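Local coordinates for protein dehydrogenase (Chromobacterium violaceum, PDB 3Q2I) that binds NADH and UDP-GlcNAcA and probably oxidises this UDP-sugar on the pathway to 2,3-diacetamido-2,3-dideoxy-D-mannuronic acid, at residues A[26-31]-A[306-311]; A[87-92]-A[116-121]; A[169-172]-A[177-180]; A[335-340]-A[346-351]. All coordinates share one frame; numbering follows the deposited sequence.

Interaction 1: residues A[26-31]-A[306-311]; sequences NNHFGA and LYYDNV
His28 and Tyr308 are joined by a hydrogen bond between ND1 of His28 and OH of Tyr308, 2.8 Å long. It is nearly straight, at 167°, and either atom could be the donor. The hydroxyl comes to the edge of the imidazole, in its plane. ND1 in turn lies in the plane of the phenol ring. CG of His28 is anti to its carbonyl carbon (chi1 -70°), which brings ND1 to the hydroxyl. Both side chains are buried, so the bond pairs two polar atoms inside the protein. NE2, the second imidazole nitrogen, is hydrogen-bonded to OE1 of Glu105. The histidine is therefore gripped at both nitrogens, which should fix the rotation of its ring.

The rings also form an aromatic pair. They approach by their edges, centroids 5.6 Å apart and planes at 82°, without stacking.

The apolar part is small. The methyl CB of Ala31, one helical turn after His28, lies 3.6 Å from CD2 of Tyr308. The same CB is 3.9 Å from CE2 of Tyr308 and approaches the ring obliquely. Histidine and alanine thus both meet the CD2-CE2 side of the phenol.

Helix 25-34 follows the first strand of the NAD-binding Rossmann domain, whereas helix 304-315 comes from late in the chain. His304 stacks edge-to-face with His28, and Phe16 meets the Tyr308 ring. Ile80 of strand 78-81 and Met103 of strand 101-104 touch both His28 and Tyr308, so the contact sits against the parallel sheet.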
# COMPACT_ATOMS: atom_id res chain seq x y z
N ASN A 26 -27.38 27.96 28.40
CA ASN A 26 -27.26 28.77 29.63
C ASN A 26 -26.15 29.83 29.57
O ASN A 26 -26.33 31.00 29.96
CB ASN A 26 -27.06 27.79 30.80
CG ASN A 26 -26.92 28.47 32.12
OD1 ASN A 26 -27.89 29.02 32.68
ND2 ASN A 26 -25.72 28.41 32.67
N ASN A 27 -24.98 29.47 29.06
CA ASN A 27 -23.87 30.41 28.97
C ASN A 27 -24.10 31.51 27.93
O ASN A 27 -23.52 32.59 28.05
CB ASN A 27 -22.56 29.71 28.54
CG ASN A 27 -22.12 28.67 29.52
OD1 ASN A 27 -21.02 28.74 30.06
ND2 ASN A 27 -22.94 27.67 29.70
N HIS A 28 -24.85 31.20 26.88
CA HIS A 28 -25.20 32.19 25.88
C HIS A 28 -26.25 33.14 26.46
O HIS A 28 -26.13 34.36 26.27
CB HIS A 28 -25.74 31.53 24.60
CG HIS A 28 -24.68 30.79 23.82
ND1 HIS A 28 -24.10 31.29 22.67
CD2 HIS A 28 -24.12 29.57 24.02
CE1 HIS A 28 -23.21 30.42 22.21
NE2 HIS A 28 -23.22 29.36 23.00
N PHE A 29 -27.25 32.58 27.16
CA PHE A 29 -28.21 33.49 27.86
C PHE A 29 -27.47 34.48 28.78
O PHE A 29 -27.69 35.70 28.72
CB PHE A 29 -29.28 32.70 28.64
CG PHE A 29 -30.13 31.75 27.81
CD1 PHE A 29 -30.31 31.92 26.44
CD2 PHE A 29 -30.72 30.64 28.41
CE1 PHE A 29 -31.11 31.04 25.72
CE2 PHE A 29 -31.52 29.75 27.71
CZ PHE A 29 -31.71 29.94 26.33
N GLY A 30 -26.60 33.97 29.64
CA GLY A 30 -25.81 34.82 30.53
C GLY A 30 -25.04 35.88 29.75
O GLY A 30 -25.01 37.06 30.12
N ALA A 31 -24.40 35.46 28.66
CA ALA A 31 -23.61 36.37 27.87
C ALA A 31 -24.46 37.50 27.30
O ALA A 31 -24.03 38.65 27.27
CB ALA A 31 -22.90 35.61 26.73
N LEU A 306 -17.07 37.53 26.45
CA LEU A 306 -16.07 38.17 25.60
C LEU A 306 -16.29 37.79 24.15
O LEU A 306 -16.18 38.62 23.26
CB LEU A 306 -14.69 37.71 26.03
CG LEU A 306 -13.62 38.69 26.48
CD1 LEU A 306 -12.32 37.93 26.77
CD2 LEU A 306 -13.50 39.81 25.44
N TYR A 307 -16.59 36.51 23.89
CA TYR A 307 -16.86 36.08 22.53
C TYR A 307 -17.96 36.93 21.94
O TYR A 307 -17.92 37.38 20.79
CB TYR A 307 -17.29 34.59 22.49
CG TYR A 307 -17.39 34.09 21.08
CD1 TYR A 307 -18.62 34.02 20.41
CD2 TYR A 307 -16.23 33.79 20.39
CE1 TYR A 307 -18.68 33.61 19.09
CE2 TYR A 307 -16.30 33.39 19.06
CZ TYR A 307 -17.51 33.30 18.43
OH TYR A 307 -17.51 32.94 17.09
N TYR A 308 -19.01 37.14 22.73
CA TYR A 308 -20.11 37.93 22.23
C TYR A 308 -19.72 39.40 21.92
O TYR A 308 -20.24 39.96 20.97
CB TYR A 308 -21.26 37.86 23.24
CG TYR A 308 -22.25 36.81 22.88
CD1 TYR A 308 -23.33 37.08 22.06
CD2 TYR A 308 -22.04 35.48 23.27
CE1 TYR A 308 -24.23 36.11 21.69
CE2 TYR A 308 -22.96 34.53 22.95
CZ TYR A 308 -24.02 34.80 22.12
OH TYR A 308 -24.91 33.80 21.84
N ASP A 309 -18.76 39.97 22.63
CA ASP A 309 -18.34 41.36 22.35
C ASP A 309 -17.77 41.41 20.91
O ASP A 309 -18.11 42.31 20.15
CB ASP A 309 -17.26 41.78 23.35
CG ASP A 309 -16.71 43.18 23.09
OD1 ASP A 309 -17.54 44.10 22.96
OD2 ASP A 309 -15.48 43.37 23.00
N ASN A 310 -16.93 40.44 20.50
CA ASN A 310 -16.47 40.46 19.11
C ASN A 310 -17.58 40.30 18.07
O ASN A 310 -17.52 40.91 16.99
CB ASN A 310 -15.32 39.45 18.89
CG ASN A 310 -15.02 39.22 17.41
OD1 ASN A 310 -15.32 38.15 16.89
ND2 ASN A 310 -14.43 40.20 16.74
N VAL A 311 -18.58 39.46 18.35
CA VAL A 311 -19.66 39.22 17.41
C VAL A 311 -20.49 40.51 17.27
O VAL A 311 -20.83 40.90 16.16
CB VAL A 311 -20.55 38.07 17.87
CG1 VAL A 311 -21.79 37.91 17.02
CG2 VAL A 311 -19.73 36.74 17.90

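Interaction 2: residues A[87-92]-A[116-121]; sequences LHPTQS and LEMVKA. With NAI (1,4-dihydronicotinamide adenine dinucleotide), chain B.
Pro89, Ser92 and Met118 join two neighbouring helices of the Rossmann domain, beside the NADH pocket. The axes of segments 88-92 and 116-121 run nearly parallel, at 16°, and approach to 8.9 Å. Met118 carries the contact. Its CG lies between the backbone N and the carbonyl carbon (chi1 64°), and the chain bends at the sulfur (chi3 -72°). The side chain thus bridges the gap and turns along the other helix. SD lies 3.8 Å from CG of Pro89. The methyl CE of Met118 reaches further, to 3.6 Å from CB of Ser92.

No direct hydrogen bond crosses the contact, but a water bridges the two segments. It donates to the backbone O of Met118 and is also bonded to OG of Ser92, at 2.8 Å from each.

Leu87 and His88 border the cofactor. CD1 of Leu87 is 3.7 Å from N7A of the adenine. The edge of the His88 imidazole points at the nicotinamide ribose, with CE1 2.9 Å from O3D. This ring is set by hydrogen bonds from NE2 to Thr83 O and from ND1 to Pro107 O.

Strand 101-104 lies between the two helices in the chain. Leu129 of the next strand touches Ser92 and Met118. Helix, strand and helix in this order, with the two helices side by side against a parallel sheet, fit the repeated beta-alpha-beta crossovers of a Rossmann fold.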
# COMPACT_ATOMS: atom_id res chain seq x y z
N LEU A 87 -25.88 18.28 14.14
CA LEU A 87 -26.93 19.05 13.49
C LEU A 87 -26.50 20.45 13.04
O LEU A 87 -27.17 21.04 12.20
CB LEU A 87 -28.12 19.20 14.49
CG LEU A 87 -28.87 17.89 14.74
CD1 LEU A 87 -29.98 18.28 15.73
CD2 LEU A 87 -29.43 17.26 13.51
N HIS A 88 -25.35 20.92 13.49
CA HIS A 88 -24.95 22.31 13.14
C HIS A 88 -24.92 22.51 11.63
O HIS A 88 -25.29 23.54 11.13
CB HIS A 88 -23.62 22.77 13.76
CG HIS A 88 -23.57 22.66 15.25
ND1 HIS A 88 -22.39 22.65 15.96
CD2 HIS A 88 -24.56 22.54 16.17
CE1 HIS A 88 -22.65 22.59 17.26
NE2 HIS A 88 -23.95 22.50 17.40
N PRO A 89 -24.34 21.57 10.86
CA PRO A 89 -24.23 21.87 9.43
C PRO A 89 -25.56 22.06 8.73
O PRO A 89 -25.71 23.04 7.97
CB PRO A 89 -23.40 20.65 8.89
CG PRO A 89 -22.53 20.33 10.11
CD PRO A 89 -23.57 20.37 11.24
N THR A 90 -26.50 21.12 8.86
CA THR A 90 -27.78 21.26 8.17
C THR A 90 -28.48 22.53 8.67
O THR A 90 -29.06 23.24 7.85
CB THR A 90 -28.74 20.07 8.22
OG1 THR A 90 -28.92 19.62 9.56
CG2 THR A 90 -28.23 18.90 7.38
N GLN A 91 -28.44 22.76 9.98
CA GLN A 91 -29.09 23.99 10.51
C GLN A 91 -28.42 25.26 10.00
O GLN A 91 -29.10 26.22 9.58
CB GLN A 91 -29.23 23.94 12.03
CG GLN A 91 -29.97 22.71 12.50
CD GLN A 91 -30.25 22.66 13.98
OE1 GLN A 91 -31.29 22.12 14.37
NE2 GLN A 91 -29.39 23.22 14.80
N SER A 92 -27.09 25.32 10.03
CA SER A 92 -26.37 26.50 9.52
C SER A 92 -26.75 26.78 8.07
O SER A 92 -27.03 27.93 7.68
CB SER A 92 -24.85 26.28 9.64
OG SER A 92 -24.14 27.43 9.25
N LEU A 116 -17.34 21.90 5.14
CA LEU A 116 -17.16 22.59 3.87
C LEU A 116 -18.46 23.19 3.36
O LEU A 116 -18.45 24.33 2.90
CB LEU A 116 -16.52 21.71 2.76
CG LEU A 116 -15.11 21.23 3.08
CD1 LEU A 116 -14.69 20.27 1.98
CD2 LEU A 116 -14.14 22.35 3.17
N GLU A 117 -19.55 22.42 3.42
CA GLU A 117 -20.83 22.83 2.85
C GLU A 117 -21.38 24.01 3.66
O GLU A 117 -22.00 24.91 3.08
CB GLU A 117 -21.81 21.67 2.79
CG GLU A 117 -21.48 20.70 1.66
CD GLU A 117 -21.35 21.34 0.26
OE1 GLU A 117 -22.01 22.36 -0.05
OE2 GLU A 117 -20.55 20.84 -0.56
N MET A 118 -21.17 24.04 4.98
CA MET A 118 -21.72 25.17 5.73
C MET A 118 -20.98 26.48 5.39
O MET A 118 -21.58 27.58 5.29
CB MET A 118 -21.83 24.84 7.22
CG MET A 118 -20.55 24.59 7.92
SD MET A 118 -20.82 23.68 9.48
CE MET A 118 -21.58 25.00 10.49
N VAL A 119 -19.67 26.41 5.15
CA VAL A 119 -18.87 27.54 4.71
C VAL A 119 -19.30 28.02 3.30
O VAL A 119 -19.41 29.24 3.05
CB VAL A 119 -17.35 27.25 4.82
CG1 VAL A 119 -16.48 28.35 4.18
CG2 VAL A 119 -16.98 27.07 6.32
N LYS A 120 -19.49 27.07 2.39
CA LYS A 120 -19.90 27.37 1.00
C LYS A 120 -21.27 28.10 1.02
O LYS A 120 -21.43 29.08 0.27
CB LYS A 120 -20.02 26.08 0.18
CG LYS A 120 -20.40 26.30 -1.31
CD LYS A 120 -20.13 25.06 -2.16
CE LYS A 120 -18.76 25.18 -2.85
NZ LYS A 120 -18.80 25.89 -4.17
N ALA A 121 -22.17 27.68 1.91
CA ALA A 121 -23.56 28.22 1.94
C ALA A 121 -23.51 29.63 2.48
O ALA A 121 -24.23 30.51 1.97
CB ALA A 121 -24.49 27.34 2.80
PA NAI B . -27.69 19.51 25.26
O1A NAI B . -28.07 18.11 24.98
O2A NAI B . -27.69 20.03 26.77
O5B NAI B . -28.56 20.56 24.46
C5B NAI B . -29.41 19.90 23.56
C4B NAI B . -30.47 20.89 23.11
O4B NAI B . -30.76 20.87 21.70
C3B NAI B . -31.61 20.16 23.82
O3B NAI B . -32.37 21.06 24.63
C2B NAI B . -32.36 19.41 22.70
O2B NAI B . -33.74 19.19 22.95
C1B NAI B . -32.14 20.45 21.57
N9A NAI B . -32.42 19.94 20.25
C8A NAI B . -32.02 18.73 19.73
N7A NAI B . -32.39 18.67 18.49
C5A NAI B . -32.96 19.86 18.09
C6A NAI B . -33.56 20.35 16.91
N6A NAI B . -33.61 19.61 15.75
N1A NAI B . -34.08 21.59 16.93
C2A NAI B . -34.04 22.30 18.03
N3A NAI B . -33.51 21.91 19.19
C4A NAI B . -32.99 20.66 19.24
O3 NAI B . -26.23 19.74 24.69
PN NAI B . -25.21 20.85 25.03
O1N NAI B . -24.19 20.37 26.02
O2N NAI B . -25.84 22.23 25.33
O5D NAI B . -24.20 20.93 23.76
C5D NAI B . -24.78 21.74 22.76
C4D NAI B . -23.77 22.12 21.69
O4D NAI B . -22.84 22.99 22.36
C3D NAI B . -22.87 20.95 21.20
O3D NAI B . -22.53 21.26 19.84
C2D NAI B . -21.60 21.08 22.05
O2D NAI B . -20.44 20.64 21.36
C1D NAI B . -21.48 22.62 22.29
N1N NAI B . -20.76 22.95 23.50
C2N NAI B . -19.78 23.82 23.44
C3N NAI B . -18.99 24.14 24.56
C7N NAI B . -17.91 25.15 24.49
O7N NAI B . -16.94 25.19 25.21
N7N NAI B . -17.97 26.14 23.55
C4N NAI B . -19.22 23.39 25.73
C5N NAI B . -20.33 22.56 25.77
C6N NAI B . -21.08 22.34 24.64
O HOH W 1 -24.12 27.74 6.48

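Interaction 3: residues A[169-172]-A[177-180]; sequences QEYY and WRGT. With NAI (1,4-dihydronicotinamide adenine dinucleotide), chain B.
Tyr171 meets Arg178 with both its backbone and its ring. Its carbonyl O lies 3.3 Å from CD of the arginine. At the far end, OH of Tyr171 stands 3.8 Å from NH2 of Arg178. The side chains cross at about a right angle, and ring and guanidinium are turned 47° apart. A water closes this gap. It donates to OH of Tyr171 and accepts from NH2 of Arg178, at 2.9 Å from each. The same hydroxyl is hydrogen-bonded to the bound UDP-sugar and to NE2 of Gln191. Tyr171 thus stands between the sugar nucleotide and an arginine that binds NADH.

Tyr172 follows. Its backbone O lies 3.4 Å from CB of Arg178, and CD1 of its ring approaches CA of Gly179. One face of the Tyr172 ring is covered by CD2 of Tyr171, which sits over its centre.

The partner of this short, weakly bonded helix is a type II beta turn from Trp177 to Thr180. Gly179 takes the third position, with the positive phi usual there. The side-chain OG1 of Thr180 bonds back to O of Trp177, 2.8 Å away. Two successive turn residues hold the cofactor diphosphate. NE1 of Trp177 donates to O1A at 2.9 Å and 164°. The Arg178 chain runs extended from CG to NE, which carries its guanidinium past Tyr171 O to the diphosphate. There NH1 donates to O1N, also at 2.9 Å, with an angle of 152°. The arginine lies along the indole: CG rests over the centre of the ring, and the guanidinium has CZ2 of Trp177 against one face, toward its rim.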
# COMPACT_ATOMS: atom_id res chain seq x y z
N GLN A 169 -19.87 7.38 32.74
CA GLN A 169 -20.93 6.95 31.84
C GLN A 169 -22.16 7.88 31.86
O GLN A 169 -22.83 8.08 30.83
CB GLN A 169 -21.32 5.49 32.09
CG GLN A 169 -22.26 4.89 31.10
CD GLN A 169 -21.61 4.74 29.74
OE1 GLN A 169 -20.43 4.36 29.64
NE2 GLN A 169 -22.34 5.11 28.70
N GLU A 170 -22.51 8.39 33.04
CA GLU A 170 -23.76 9.15 33.15
C GLU A 170 -23.69 10.45 32.32
O GLU A 170 -24.71 10.93 31.82
CB GLU A 170 -24.09 9.48 34.62
CG GLU A 170 -23.03 10.29 35.34
CD GLU A 170 -23.55 11.04 36.56
OE1 GLU A 170 -22.77 11.84 37.14
OE2 GLU A 170 -24.72 10.83 36.95
N TYR A 171 -22.48 10.96 32.08
CA TYR A 171 -22.30 12.11 31.18
C TYR A 171 -22.79 11.80 29.77
O TYR A 171 -23.52 12.58 29.14
CB TYR A 171 -20.81 12.51 31.21
CG TYR A 171 -20.41 13.40 30.06
CD1 TYR A 171 -20.56 14.78 30.12
CD2 TYR A 171 -19.94 12.86 28.86
CE1 TYR A 171 -20.24 15.61 29.06
CE2 TYR A 171 -19.64 13.67 27.79
CZ TYR A 171 -19.76 15.03 27.89
OH TYR A 171 -19.45 15.82 26.83
N TYR A 172 -22.32 10.69 29.20
CA TYR A 172 -22.74 10.27 27.87
C TYR A 172 -24.20 9.84 27.80
O TYR A 172 -24.86 10.06 26.82
CB TYR A 172 -21.86 9.12 27.38
CG TYR A 172 -20.39 9.50 27.39
CD1 TYR A 172 -19.83 10.14 26.27
CD2 TYR A 172 -19.55 9.17 28.45
CE1 TYR A 172 -18.51 10.48 26.25
CE2 TYR A 172 -18.19 9.50 28.41
CZ TYR A 172 -17.69 10.17 27.30
OH TYR A 172 -16.35 10.45 27.30
N TRP A 177 -27.76 11.75 21.60
CA TRP A 177 -26.78 12.25 20.64
C TRP A 177 -25.38 12.07 21.15
O TRP A 177 -24.42 12.03 20.35
CB TRP A 177 -27.05 13.75 20.29
CG TRP A 177 -26.71 14.77 21.34
CD1 TRP A 177 -27.55 15.28 22.31
CD2 TRP A 177 -25.49 15.50 21.45
NE1 TRP A 177 -26.91 16.25 23.02
CE2 TRP A 177 -25.66 16.45 22.48
CE3 TRP A 177 -24.28 15.49 20.73
CZ2 TRP A 177 -24.64 17.31 22.89
CZ3 TRP A 177 -23.28 16.34 21.14
CH2 TRP A 177 -23.46 17.27 22.18
N ARG A 178 -25.18 12.04 22.47
CA ARG A 178 -23.83 12.13 23.02
C ARG A 178 -23.14 10.77 22.82
O ARG A 178 -23.77 9.72 22.94
CB ARG A 178 -23.88 12.43 24.52
CG ARG A 178 -24.33 13.90 24.81
CD ARG A 178 -24.40 14.06 26.32
NE ARG A 178 -24.94 15.39 26.68
CZ ARG A 178 -24.28 16.53 26.54
NH1 ARG A 178 -24.89 17.68 26.94
NH2 ARG A 178 -23.08 16.59 25.98
N GLY A 179 -21.86 10.85 22.48
CA GLY A 179 -21.05 9.64 22.34
C GLY A 179 -21.19 8.95 21.01
O GLY A 179 -20.77 7.80 20.86
N THR A 180 -21.77 9.61 20.01
CA THR A 180 -22.04 9.04 18.69
C THR A 180 -21.15 9.73 17.65
O THR A 180 -20.77 10.91 17.80
CB THR A 180 -23.52 9.25 18.18
OG1 THR A 180 -23.81 10.65 17.98
CG2 THR A 180 -24.51 8.66 19.16
PA NAI B . -27.69 19.51 25.26
O1A NAI B . -28.07 18.11 24.98
O2A NAI B . -27.69 20.03 26.77
O5B NAI B . -28.56 20.56 24.46
C5B NAI B . -29.41 19.90 23.56
C4B NAI B . -30.47 20.89 23.11
O4B NAI B . -30.76 20.87 21.70
C3B NAI B . -31.61 20.16 23.82
O3B NAI B . -32.37 21.06 24.63
C2B NAI B . -32.36 19.41 22.70
O2B NAI B . -33.74 19.19 22.95
C1B NAI B . -32.14 20.45 21.57
N9A NAI B . -32.42 19.94 20.25
C8A NAI B . -32.02 18.73 19.73
N7A NAI B . -32.39 18.67 18.49
C5A NAI B . -32.96 19.86 18.09
C6A NAI B . -33.56 20.35 16.91
N6A NAI B . -33.61 19.61 15.75
N1A NAI B . -34.08 21.59 16.93
C2A NAI B . -34.04 22.30 18.03
N3A NAI B . -33.51 21.91 19.19
C4A NAI B . -32.99 20.66 19.24
O3 NAI B . -26.23 19.74 24.69
PN NAI B . -25.21 20.85 25.03
O1N NAI B . -24.19 20.37 26.02
O2N NAI B . -25.84 22.23 25.33
O5D NAI B . -24.20 20.93 23.76
C5D NAI B . -24.78 21.74 22.76
C4D NAI B . -23.77 22.12 21.69
O4D NAI B . -22.84 22.99 22.36
C3D NAI B . -22.87 20.95 21.20
O3D NAI B . -22.53 21.26 19.84
C2D NAI B . -21.60 21.08 22.05
O2D NAI B . -20.44 20.64 21.36
C1D NAI B . -21.48 22.62 22.29
N1N NAI B . -20.76 22.95 23.50
C2N NAI B . -19.78 23.82 23.44
C3N NAI B . -18.99 24.14 24.56
C7N NAI B . -17.91 25.15 24.49
O7N NAI B . -16.94 25.19 25.21
N7N NAI B . -17.97 26.14 23.55
C4N NAI B . -19.22 23.39 25.73
C5N NAI B . -20.33 22.56 25.77
C6N NAI B . -21.08 22.34 24.64
O HOH W 2 -21.27 14.69 24.82

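Interaction 4: residues A[335-340]-A[346-351]; sequences LIAMYL and RRVSLP
Ala337 and Leu340 of helix 325-344 pack on Val348 and Leu350, at the strand that is outermost within this chain in the mixed sheet of the C-terminal alpha/beta domain. The chain leaves the helix, reverses and lays strand 348-349 beside strand 206-214, which it joins by backbone hydrogen bonds. No hydrogen bond crosses the contact itself, so shape does the work.

The methyl of Ala337 is a small bump in the hollow between two branched side chains. Its CB lies 3.8 Å from CG1 of Val348 and 3.9 Å from CD2 of Leu350. Val348 wedges the other way, between adjacent turns of the helix. Its CG1 is anti to the backbone N (chi1 172°) and lies against Ala337. Its other branch, CG2, rests 3.8 Å from the backbone O of Ala337 and 4.1 Å from CB of Leu340.

Tyr354 of a second subunit also packs on Leu340. Arg346 closes the more exposed end. A salt bridge from its NH2 to Asp344 holds the guanidinium there. NH2 of Arg346 lies 4.1 Å from CB of Leu340, and CG2 of Val348 sits 3.8 Å above the guanidinium plane, toward its rim.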
# COMPACT_ATOMS: atom_id res chain seq x y z
N LEU A 335 -9.00 17.42 13.16
CA LEU A 335 -9.76 16.39 13.83
C LEU A 335 -10.07 15.29 12.84
O LEU A 335 -9.96 14.10 13.17
CB LEU A 335 -11.08 16.97 14.39
CG LEU A 335 -10.97 17.87 15.61
CD1 LEU A 335 -12.34 18.54 15.80
CD2 LEU A 335 -10.59 17.04 16.82
N ILE A 336 -10.47 15.69 11.62
CA ILE A 336 -10.89 14.68 10.61
C ILE A 336 -9.63 13.93 10.17
O ILE A 336 -9.73 12.68 10.07
CB ILE A 336 -11.60 15.34 9.39
CG1 ILE A 336 -12.91 15.98 9.90
CG2 ILE A 336 -11.83 14.30 8.30
CD1 ILE A 336 -13.94 14.99 10.44
N ALA A 337 -8.47 14.59 10.07
CA ALA A 337 -7.26 13.83 9.71
C ALA A 337 -6.88 12.86 10.83
O ALA A 337 -6.50 11.70 10.53
CB ALA A 337 -6.10 14.79 9.50
N MET A 338 -7.02 13.27 12.10
CA MET A 338 -6.72 12.39 13.25
C MET A 338 -7.70 11.20 13.21
O MET A 338 -7.27 10.05 13.42
CB MET A 338 -6.89 13.12 14.61
CG MET A 338 -5.98 14.31 14.75
SD MET A 338 -6.38 15.10 16.35
CE MET A 338 -5.08 16.31 16.43
N TYR A 339 -8.99 11.45 12.96
CA TYR A 339 -9.97 10.36 12.90
C TYR A 339 -9.74 9.38 11.75
O TYR A 339 -9.83 8.18 11.97
CB TYR A 339 -11.41 10.90 12.98
CG TYR A 339 -11.88 11.35 14.35
CD1 TYR A 339 -11.08 11.20 15.48
CD2 TYR A 339 -13.15 11.91 14.48
CE1 TYR A 339 -11.55 11.61 16.76
CE2 TYR A 339 -13.63 12.27 15.75
CZ TYR A 339 -12.83 12.09 16.87
OH TYR A 339 -13.29 12.46 18.15
N LEU A 340 -9.40 9.90 10.58
CA LEU A 340 -9.05 9.01 9.46
C LEU A 340 -7.78 8.22 9.81
O LEU A 340 -7.68 7.04 9.51
CB LEU A 340 -8.81 9.85 8.21
CG LEU A 340 -10.08 10.46 7.62
CD1 LEU A 340 -9.67 11.53 6.61
CD2 LEU A 340 -10.94 9.34 7.00
N ARG A 346 -2.87 4.77 9.55
CA ARG A 346 -1.92 5.34 8.58
C ARG A 346 -1.71 6.83 8.84
O ARG A 346 -2.58 7.50 9.42
CB ARG A 346 -2.41 5.19 7.15
CG ARG A 346 -3.69 5.93 6.87
CD ARG A 346 -4.30 5.70 5.47
NE ARG A 346 -5.69 6.16 5.49
CZ ARG A 346 -6.11 7.32 4.97
NH1 ARG A 346 -5.23 8.10 4.37
NH2 ARG A 346 -7.39 7.68 5.07
N ARG A 347 -0.54 7.33 8.41
CA ARG A 347 -0.25 8.76 8.46
C ARG A 347 -1.19 9.44 7.50
O ARG A 347 -1.39 9.01 6.37
CB ARG A 347 1.21 8.97 8.01
CG ARG A 347 1.71 10.43 8.03
CD ARG A 347 3.19 10.58 7.56
NE ARG A 347 4.06 10.07 8.63
CZ ARG A 347 5.41 10.12 8.66
NH1 ARG A 347 6.11 10.73 7.72
NH2 ARG A 347 6.09 9.61 9.70
N VAL A 348 -1.78 10.56 7.96
CA VAL A 348 -2.69 11.31 7.06
C VAL A 348 -2.14 12.72 6.91
O VAL A 348 -1.84 13.40 7.92
CB VAL A 348 -4.12 11.39 7.66
CG1 VAL A 348 -4.96 12.33 6.80
CG2 VAL A 348 -4.75 10.02 7.63
N SER A 349 -1.95 13.14 5.65
CA SER A 349 -1.33 14.44 5.40
C SER A 349 -2.34 15.48 4.90
O SER A 349 -3.42 15.16 4.43
CB SER A 349 -0.20 14.32 4.36
OG SER A 349 0.76 13.40 4.87
N LEU A 350 -1.97 16.74 5.13
CA LEU A 350 -2.84 17.90 4.86
C LEU A 350 -2.26 18.70 3.70
O LEU A 350 -1.08 18.65 3.40
CB LEU A 350 -2.87 18.81 6.08
CG LEU A 350 -3.48 18.16 7.32
CD1 LEU A 350 -3.56 19.18 8.38
CD2 LEU A 350 -4.86 17.55 7.10
N PRO A 351 -3.11 19.53 3.04
CA PRO A 351 -4.54 19.66 3.26
C PRO A 351 -5.28 18.44 2.75
O PRO A 351 -4.85 17.75 1.85
CB PRO A 351 -4.91 20.87 2.37
CG PRO A 351 -3.88 20.83 1.26
CD PRO A 351 -2.62 20.35 1.92

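In the fold
In interactions 1, 2 and 3 every residue that touches across is buried; interaction 4 is buried at its centre but has an exposed arginine at one end. Interactions 1 and 2 both involve helices of the Rossmann domain. Interaction 1 ties one of them to a late helix by a direct polar bond, while interaction 2 is apolar with one bridging water. Interactions 2 and 3 reach the same NADH from different domains, with nearest atoms about 7 Å apart. Interaction 3 is the more polar of these two and grips the diphosphate. Interactions 1 and 4 lie on opposite sides of the chain's centre, on successive helices 304-315 and 325-344. Interaction 4 is mainly apolar and borders other subunits.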